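Local coordinates for periplasmic binding protein/LacI transcriptional regulator (Burkholderia graminis C4D1M, PDB 5HQJ), which binds D-arabinose in its pyranose form and probably delivers carbohydrate to an ABC transporter as the periplasmic solute-binding component, at residues A[154-159]-A[184-189]; A[240-245]-A[260-265]; A[137-142]-A[170-175]. All blocks are in the same frame, centred on the assembly; numbering follows the deposited sequence.

Interaction 1. Residues A[154-159]-A[184-189]; sequences AIITGQ and VVETQG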
loop_
_atom_site.group_PDB
_atom_site.type_symbol
_atom_site.label_atom_id
_atom_site.label_comp_id
_atom_site.label_asym_id
_atom_site.label_seq_id
_atom_site.Cartn_x
_atom_site.Cartn_y
_atom_site.Cartn_z
ATOM N N ALA A 154 -1.843 10.546 16.615
ATOM C CA ALA A 154 -0.680 9.692 16.342
ATOM C C ALA A 154 -0.794 9.046 14.968
ATOM O O ALA A 154 -1.891 8.815 14.468
ATOM C CB ALA A 154 -0.505 8.612 17.415
ATOM N N ILE A 155 0.357 8.800 14.350
ATOM C CA ILE A 155 0.465 8.178 13.050
ATOM C C ILE A 155 1.293 6.919 13.167
ATOM O O ILE A 155 2.436 6.951 13.666
ATOM C CB ILE A 155 1.123 9.137 11.999
ATOM C CG1 ILE A 155 0.393 10.464 11.921
ATOM C CG2 ILE A 155 1.247 8.391 10.608
ATOM C CD1 ILE A 155 1.079 11.470 10.987
ATOM N N ILE A 156 0.707 5.802 12.739
ATOM C CA ILE A 156 1.341 4.469 12.793
ATOM C C ILE A 156 1.629 4.054 11.373
ATOM O O ILE A 156 0.696 3.996 10.544
ATOM C CB ILE A 156 0.442 3.426 13.500
ATOM C CG1 ILE A 156 -0.050 3.950 14.859
ATOM C CG2 ILE A 156 1.156 2.119 13.638
ATOM C CD1 ILE A 156 1.033 4.333 15.830
ATOM N N THR A 157 2.895 3.765 11.063
ATOM C CA THR A 157 3.247 3.379 9.712
ATOM C C THR A 157 3.820 1.982 9.689
ATOM O O THR A 157 3.849 1.310 10.722
ATOM C CB THR A 157 4.200 4.431 9.076
ATOM O OG1 THR A 157 4.365 4.083 7.693
ATOM C CG2 THR A 157 5.565 4.566 9.811
ATOM N N GLY A 158 4.286 1.552 8.515
ATOM C CA GLY A 158 4.843 0.219 8.361
ATOM C C GLY A 158 6.345 0.293 8.361
ATOM O O GLY A 158 6.960 0.729 9.334
ATOM N N GLN A 159 6.930 -0.080 7.228
ATOM C CA GLN A 159 8.367 0.022 7.059
ATOM C C GLN A 159 8.751 1.488 6.738
ATOM O O GLN A 159 8.118 2.161 5.930
ATOM C CB GLN A 159 8.849 -0.978 5.985
ATOM C CG GLN A 159 8.067 -1.030 4.652
ATOM C CD GLN A 159 6.882 -2.018 4.637
ATOM O OE1 GLN A 159 5.820 -1.724 5.163
ATOM N NE2 GLN A 159 7.064 -3.175 3.999
ATOM N N VAL A 184 0.333 16.511 16.040
ATOM C CA VAL A 184 0.861 15.171 15.874
ATOM C C VAL A 184 1.887 14.928 16.970
ATOM O O VAL A 184 2.983 15.553 17.010
ATOM C CB VAL A 184 1.503 14.943 14.501
ATOM C CG1 VAL A 184 2.044 13.531 14.414
ATOM C CG2 VAL A 184 0.485 15.196 13.367
ATOM N N VAL A 185 1.517 14.067 17.905
ATOM C CA VAL A 185 2.387 13.781 19.057
ATOM C C VAL A 185 3.273 12.552 18.854
ATOM O O VAL A 185 4.257 12.366 19.580
ATOM C CB VAL A 185 1.569 13.659 20.376
ATOM C CG1 VAL A 185 0.868 15.020 20.701
ATOM C CG2 VAL A 185 0.622 12.482 20.368
ATOM N N GLU A 186 3.000 11.759 17.836
ATOM C CA GLU A 186 3.758 10.533 17.588
ATOM C C GLU A 186 3.641 10.084 16.168
ATOM O O GLU A 186 2.539 10.082 15.595
ATOM C CB GLU A 186 3.262 9.394 18.468
ATOM C CG GLU A 186 3.996 8.076 18.230
ATOM C CD GLU A 186 3.703 7.055 19.312
ATOM O OE1 GLU A 186 3.566 7.464 20.480
ATOM O OE2 GLU A 186 3.585 5.861 18.975
ATOM N N THR A 187 4.776 9.716 15.590
ATOM C CA THR A 187 4.812 9.006 14.305
ATOM C C THR A 187 5.782 7.849 14.470
ATOM O O THR A 187 6.961 8.075 14.750
ATOM C CB THR A 187 5.256 9.902 13.126
ATOM O OG1 THR A 187 4.366 11.021 13.006
ATOM C CG2 THR A 187 5.301 9.077 11.822
ATOM N N GLN A 188 5.293 6.609 14.361
ATOM C CA GLN A 188 6.135 5.436 14.631
ATOM C C GLN A 188 5.895 4.306 13.640
ATOM O O GLN A 188 4.771 4.083 13.175
ATOM C CB GLN A 188 5.899 4.902 16.063
ATOM C CG GLN A 188 6.360 5.808 17.159
ATOM C CD GLN A 188 7.865 5.811 17.286
ATOM O OE1 GLN A 188 8.487 4.757 17.431
ATOM N NE2 GLN A 188 8.467 6.976 17.147
ATOM N N GLY A 189 6.945 3.591 13.292
ATOM C CA GLY A 189 6.852 2.467 12.387
ATOM C C GLY A 189 6.684 1.105 13.076
ATOM O O GLY A 189 6.863 0.989 14.278
#

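Interaction 2. Residues A[240-245]-A[260-265]; sequences KLEVLA and YIQGIM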
loop_
_atom_site.group_PDB
_atom_site.type_symbol
_atom_site.label_atom_id
_atom_site.label_comp_id
_atom_site.label_asym_id
_atom_site.label_seq_id
_atom_site.Cartn_x
_atom_site.Cartn_y
_atom_site.Cartn_z
ATOM N N LYS A 240 -13.734 6.741 22.120
ATOM C CA LYS A 240 -13.074 7.980 22.524
ATOM C C LYS A 240 -12.162 8.510 21.435
ATOM O O LYS A 240 -11.925 9.726 21.281
ATOM C CB LYS A 240 -12.297 7.724 23.827
ATOM C CG LYS A 240 -11.260 8.757 24.205
ATOM C CD LYS A 240 -10.843 8.616 25.676
ATOM C CE LYS A 240 -9.727 9.593 26.056
ATOM N NZ LYS A 240 -8.862 9.986 24.901
ATOM N N LEU A 241 -11.647 7.580 20.660
ATOM C CA LEU A 241 -10.689 7.916 19.623
ATOM C C LEU A 241 -11.315 7.885 18.265
ATOM O O LEU A 241 -12.170 7.038 17.981
ATOM C CB LEU A 241 -9.543 6.927 19.630
ATOM C CG LEU A 241 -8.516 6.952 20.727
ATOM C CD1 LEU A 241 -7.584 5.800 20.428
ATOM C CD2 LEU A 241 -7.787 8.278 20.784
ATOM N N GLU A 242 -10.857 8.772 17.402
ATOM C CA GLU A 242 -11.151 8.660 16.013
ATOM C C GLU A 242 -10.006 7.949 15.298
ATOM O O GLU A 242 -8.876 8.475 15.241
ATOM C CB GLU A 242 -11.367 10.060 15.444
ATOM C CG GLU A 242 -12.089 10.122 14.145
ATOM C CD GLU A 242 -13.589 9.840 14.269
ATOM O OE1 GLU A 242 -14.193 10.058 15.344
ATOM O OE2 GLU A 242 -14.160 9.412 13.258
ATOM N N VAL A 243 -10.310 6.786 14.734
ATOM C CA VAL A 243 -9.318 5.934 14.114
ATOM C C VAL A 243 -9.583 5.799 12.620
ATOM O O VAL A 243 -10.638 5.360 12.181
ATOM C CB VAL A 243 -9.294 4.522 14.760
ATOM C CG1 VAL A 243 -8.260 3.608 14.055
ATOM C CG2 VAL A 243 -9.041 4.627 16.271
ATOM N N LEU A 244 -8.604 6.186 11.831
ATOM C CA LEU A 244 -8.643 6.061 10.377
ATOM C C LEU A 244 -7.532 5.117 9.944
ATOM O O LEU A 244 -6.386 5.253 10.385
ATOM C CB LEU A 244 -8.479 7.427 9.702
ATOM C CG LEU A 244 -9.487 8.506 10.079
ATOM C CD1 LEU A 244 -9.224 9.840 9.319
ATOM C CD2 LEU A 244 -10.916 8.033 9.743
ATOM N N ALA A 245 -7.859 4.150 9.105
ATOM C CA ALA A 245 -6.919 3.108 8.783
ATOM C C ALA A 245 -6.878 2.925 7.280
ATOM O O ALA A 245 -7.700 3.468 6.589
ATOM C CB ALA A 245 -7.301 1.796 9.475
ATOM N N TYR A 260 -14.426 -0.004 16.391
ATOM C CA TYR A 260 -13.049 0.284 16.829
ATOM C C TYR A 260 -12.292 1.161 15.819
ATOM O O TYR A 260 -11.292 1.810 16.158
ATOM C CB TYR A 260 -12.299 -1.027 17.058
ATOM C CG TYR A 260 -12.795 -1.825 18.210
ATOM C CD1 TYR A 260 -12.710 -1.314 19.478
ATOM C CD2 TYR A 260 -13.338 -3.086 18.025
ATOM C CE1 TYR A 260 -13.151 -2.039 20.576
ATOM C CE2 TYR A 260 -13.792 -3.820 19.117
ATOM C CZ TYR A 260 -13.696 -3.273 20.389
ATOM O OH TYR A 260 -14.123 -3.952 21.515
ATOM N N ILE A 261 -12.760 1.123 14.580
ATOM C CA ILE A 261 -12.243 1.917 13.473
ATOM C C ILE A 261 -13.410 2.726 12.922
ATOM O O ILE A 261 -14.518 2.190 12.795
ATOM C CB ILE A 261 -11.604 0.987 12.410
ATOM C CG1 ILE A 261 -10.457 0.186 13.060
ATOM C CG2 ILE A 261 -11.138 1.749 11.147
ATOM C CD1 ILE A 261 -9.815 -0.854 12.177
ATOM N N GLN A 262 -13.181 4.000 12.621
ATOM C CA GLN A 262 -14.239 4.923 12.167
ATOM C C GLN A 262 -14.248 5.142 10.666
ATOM O O GLN A 262 -15.276 5.474 10.090
ATOM C CB GLN A 262 -14.100 6.268 12.883
ATOM C CG GLN A 262 -14.596 6.289 14.325
ATOM C CD GLN A 262 -13.892 5.286 15.205
ATOM O OE1 GLN A 262 -12.666 5.280 15.307
ATOM N NE2 GLN A 262 -14.657 4.396 15.807
ATOM N N GLY A 263 -13.107 4.953 10.024
ATOM C CA GLY A 263 -13.023 5.146 8.587
ATOM C C GLY A 263 -11.834 4.419 8.031
ATOM O O GLY A 263 -10.822 4.263 8.738
ATOM N N ILE A 264 -11.925 3.956 6.795
ATOM C CA ILE A 264 -10.737 3.462 6.157
ATOM C C ILE A 264 -10.553 4.075 4.763
ATOM O O ILE A 264 -11.419 4.783 4.202
ATOM C CB ILE A 264 -10.727 1.933 6.089
ATOM C CG1 ILE A 264 -11.932 1.425 5.286
ATOM C CG2 ILE A 264 -10.714 1.333 7.492
ATOM C CD1 ILE A 264 -12.078 -0.093 5.210
HETATM N N MSE A 265 -9.367 3.839 4.245
HETATM C CA MSE A 265 -9.013 4.212 2.879
HETATM C C MSE A 265 -8.732 2.930 2.111
HETATM O O MSE A 265 -7.771 2.238 2.466
HETATM C CB MSE A 265 -7.789 5.143 2.847
HETATM C CG MSE A 265 -7.917 6.387 3.701
HETATM SE SE MSE A 265 -9.173 7.616 2.872
HETATM C CE MSE A 265 -8.080 8.281 1.410
#

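Interaction 3. Residues A[137-142]-A[170-175]; sequences ATMAET and AGIKKG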
loop_
_atom_site.group_PDB
_atom_site.type_symbol
_atom_site.label_atom_id
_atom_site.label_comp_id
_atom_site.label_asym_id
_atom_site.label_seq_id
_atom_site.Cartn_x
_atom_site.Cartn_y
_atom_site.Cartn_z
ATOM N N ALA A 137 -3.523 13.472 2.517
ATOM C CA ALA A 137 -4.263 14.703 2.594
ATOM C C ALA A 137 -5.757 14.487 2.887
ATOM O O ALA A 137 -6.326 15.156 3.711
ATOM C CB ALA A 137 -4.068 15.493 1.264
ATOM N N THR A 138 -6.385 13.536 2.216
ATOM C CA THR A 138 -7.772 13.216 2.462
ATOM C C THR A 138 -8.029 12.705 3.880
ATOM O O THR A 138 -8.993 13.070 4.503
ATOM C CB THR A 138 -8.247 12.180 1.440
ATOM O OG1 THR A 138 -8.188 12.763 0.138
ATOM C CG2 THR A 138 -9.668 11.704 1.694
HETATM N N MSE A 139 -7.167 11.842 4.380
HETATM C CA MSE A 139 -7.255 11.397 5.763
HETATM C C MSE A 139 -7.180 12.551 6.740
HETATM O O MSE A 139 -7.925 12.614 7.724
HETATM C CB MSE A 139 -6.128 10.412 6.039
HETATM C CG MSE A 139 -6.300 9.074 5.369
HETATM SE SE MSE A 139 -4.820 7.901 5.976
HETATM C CE MSE A 139 -5.677 6.799 7.325
ATOM N N ALA A 140 -6.290 13.488 6.466
ATOM C CA ALA A 140 -6.160 14.645 7.327
ATOM C C ALA A 140 -7.444 15.481 7.376
ATOM O O ALA A 140 -7.831 15.966 8.450
ATOM C CB ALA A 140 -4.972 15.509 6.890
ATOM N N GLU A 141 -8.082 15.678 6.218
ATOM C CA GLU A 141 -9.342 16.425 6.195
ATOM C C GLU A 141 -10.413 15.667 6.958
ATOM O O GLU A 141 -11.180 16.253 7.733
ATOM C CB GLU A 141 -9.797 16.669 4.764
ATOM C CG GLU A 141 -8.809 17.446 3.952
ATOM C CD GLU A 141 -8.974 17.274 2.447
ATOM O OE1 GLU A 141 -8.200 17.905 1.697
ATOM O OE2 GLU A 141 -9.856 16.507 2.009
ATOM N N THR A 142 -10.488 14.361 6.729
ATOM C CA THR A 142 -11.451 13.541 7.418
ATOM C C THR A 142 -11.259 13.665 8.940
ATOM O O THR A 142 -12.204 13.872 9.729
ATOM C CB THR A 142 -11.336 12.078 6.988
ATOM O OG1 THR A 142 -11.610 11.917 5.569
ATOM C CG2 THR A 142 -12.306 11.234 7.806
ATOM N N ALA A 170 3.405 12.325 4.750
ATOM C CA ALA A 170 3.585 13.719 4.329
ATOM C C ALA A 170 2.260 14.395 3.982
ATOM O O ALA A 170 2.049 15.548 4.352
ATOM C CB ALA A 170 4.552 13.768 3.192
ATOM N N GLY A 171 1.365 13.674 3.316
ATOM C CA GLY A 171 0.032 14.193 3.059
ATOM C C GLY A 171 -0.770 14.503 4.311
ATOM O O GLY A 171 -1.416 15.547 4.414
ATOM N N ILE A 172 -0.726 13.616 5.293
ATOM C CA ILE A 172 -1.383 13.865 6.563
ATOM C C ILE A 172 -0.799 15.096 7.223
ATOM O O ILE A 172 -1.573 15.939 7.660
ATOM C CB ILE A 172 -1.260 12.642 7.530
ATOM C CG1 ILE A 172 -1.982 11.384 6.972
ATOM C CG2 ILE A 172 -1.744 13.017 8.907
ATOM C CD1 ILE A 172 -1.633 10.090 7.681
ATOM N N LYS A 173 0.523 15.187 7.353
ATOM C CA LYS A 173 1.115 16.278 8.098
ATOM C C LYS A 173 0.839 17.608 7.367
ATOM O O LYS A 173 0.489 18.582 7.997
ATOM C CB LYS A 173 2.605 16.029 8.337
ATOM C CG LYS A 173 2.813 14.903 9.296
ATOM C CD LYS A 173 4.299 14.710 9.682
ATOM C CE LYS A 173 4.472 13.785 10.885
ATOM N NZ LYS A 173 5.942 13.739 11.227
ATOM N N LYS A 174 0.955 17.645 6.053
ATOM C CA LYS A 174 0.665 18.901 5.323
ATOM C C LYS A 174 -0.811 19.302 5.480
ATOM O O LYS A 174 -1.123 20.473 5.730
ATOM C CB LYS A 174 1.051 18.753 3.853
ATOM C CG LYS A 174 1.009 20.031 3.054
ATOM C CD LYS A 174 1.277 19.777 1.575
ATOM C CE LYS A 174 2.640 19.149 1.346
ATOM N NZ LYS A 174 2.998 19.133 -0.095
ATOM N N GLY A 175 -1.724 18.340 5.401
ATOM C CA GLY A 175 -3.152 18.591 5.559
ATOM C C GLY A 175 -3.512 19.051 6.957
ATOM O O GLY A 175 -4.290 19.978 7.159
#

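Interaction 1. Residues A[154-159]-A[184-189]
I155 lies beside T187 on neighbouring parallel strands, and both side chains point the same way. The T187 hydroxyl OG1 sits 3.9 Å from I155 CB and is equally near I155 CD1. The ethyl arm of I155 turns back beside its own backbone N (chi1 -54°) and then runs extended. That course carries CD1 past OG1 to V184 CG1, at 4.1 Å. I155 pairs with strand 181-188 through both its N-H and its O. The N-H donates to E186 O at 2.8 Å, and I155 O accepts Q188 N at 3.0 Å.

A154 and E186 meet on the opposite face, with A154 CB 4.0 Å from E186 CB. The extended E186 chain leads its carboxylate away from A154. There OE2 is hydrogen-bonded to the T204 hydroxyl of helix 194-207.

Q188 contributes mainly through its backbone. Its O receives T157 N at 2.8 Å in a nearly straight bond, 172° at the hydrogen. T157 CG2 packs 3.6 Å from G189 CA, where the two segments run out of the sheet.

The strand axes are only 9° from parallel. With helix 163-176 as the crossover, the two strands form a beta-alpha-beta unit. Strand 181-188 is the edge strand here, as expected in the Rossmann-like lobe of a periplasmic binding protein.

Interaction 2. Residues A[240-245]-A[260-265]
Q262 reaches across to the start of strand 242-246 and bonds the backbone of V243. Its OE1 accepts V243 N at 2.9 Å, in the amide plane and on a lone pair. CG starts beside the backbone N, and the bend at chi2 (59°) then brings the amide oxygen to V243.

Backbone hydrogen bonds continue the pairing. V243 O takes Q262 N at 2.9 Å and, more weakly, G263 N at 3.3 Å. One carbonyl thus serves two successive amides where the strand 263-266 begins. Beyond it the parallel ladder is regular: A245 N bonds G263 O, and M265 N bonds A245 O at 2.9 Å.

Side chains pack on both faces of the strand pair. E242 bends its carboxylate over the aliphatic part of Q262, with OE2 3.2 Å from Q262 CB. The carboxylate and amide planes stand 69° apart. L244 CD2 lies 3.8 Å from G263 CA, on a residue that has no side chain. On the other face, V243 CG1 meets I261 CG1, while A245 CB lies 4.2 Å from I261 CG2.

Helix 250-258 is the crossover of this beta-alpha-beta unit and packs on I261 and I264. V243 meets V225 of helix 221-229. L244 and M265 face helix 132-146. Strand 211-216 pairs with the far edge of 242-246, and V301 and V300 of strand 299-301 touch I264 and M265.

Interaction 3. Residues A[137-142]-A[170-175]
A140 projects its methyl group onto the backbone of helix 163-176, between the I172 carbonyl and G175. The two helices pack side by side against the mixed sheet of one lobe, as part of one helical layer of the alpha/beta sandwich. A140 CB is 3.5 Å from I172 O and 3.8 Å from G175 CA. G175 has no side chain, and its bare alpha carbon lets the methyl come this near.

One turn earlier the backbones themselves come together. A137 N lies 3.4 Å from G171 C, and the alpha carbons of A137 and G171 are 4.4 Å apart. G171, again without a side chain, allows this close approach of main chain to main chain. A137 CA adds a C-H...O contact to G171 O at 3.5 Å. Small residues therefore set the spacing: the axes of the two short segments approach to 7.2 Å and cross at -43°. No hydrogen bond joins the two segments; the contact is mostly close packing.

Toward the sheet the side chains are larger. M139, a selenomethionine, and I172 both rest on F215 of strand 211-216. M139 also touches F246 of strand 242-246. K174 makes a salt bridge to E133, which adds a polar tie between the same two helices. Where the two larger side chains meet, M139 SE stands 4.2 Å from I172 CD1.

From the N terminus, helix 132-146 brings the first segment of interaction 3, and strand 150-156 then opens interaction 1. Helix 163-176 closes interaction 3 before strand 181-188 closes interaction 1, so these two cross. Interaction 2 follows in series: strand 242-246 opens it, and strand 263-266 closes it after helix 250-258. Interactions 1 and 2 belong to the same mixed sheet, with centres about 15 Å apart and no touch between them. The helix pair of interaction 3 bridges them on one face. I172 and K173 pack on I155, and K173 also meets T187, while M139 and T142 pack on L244 and M139 on M265.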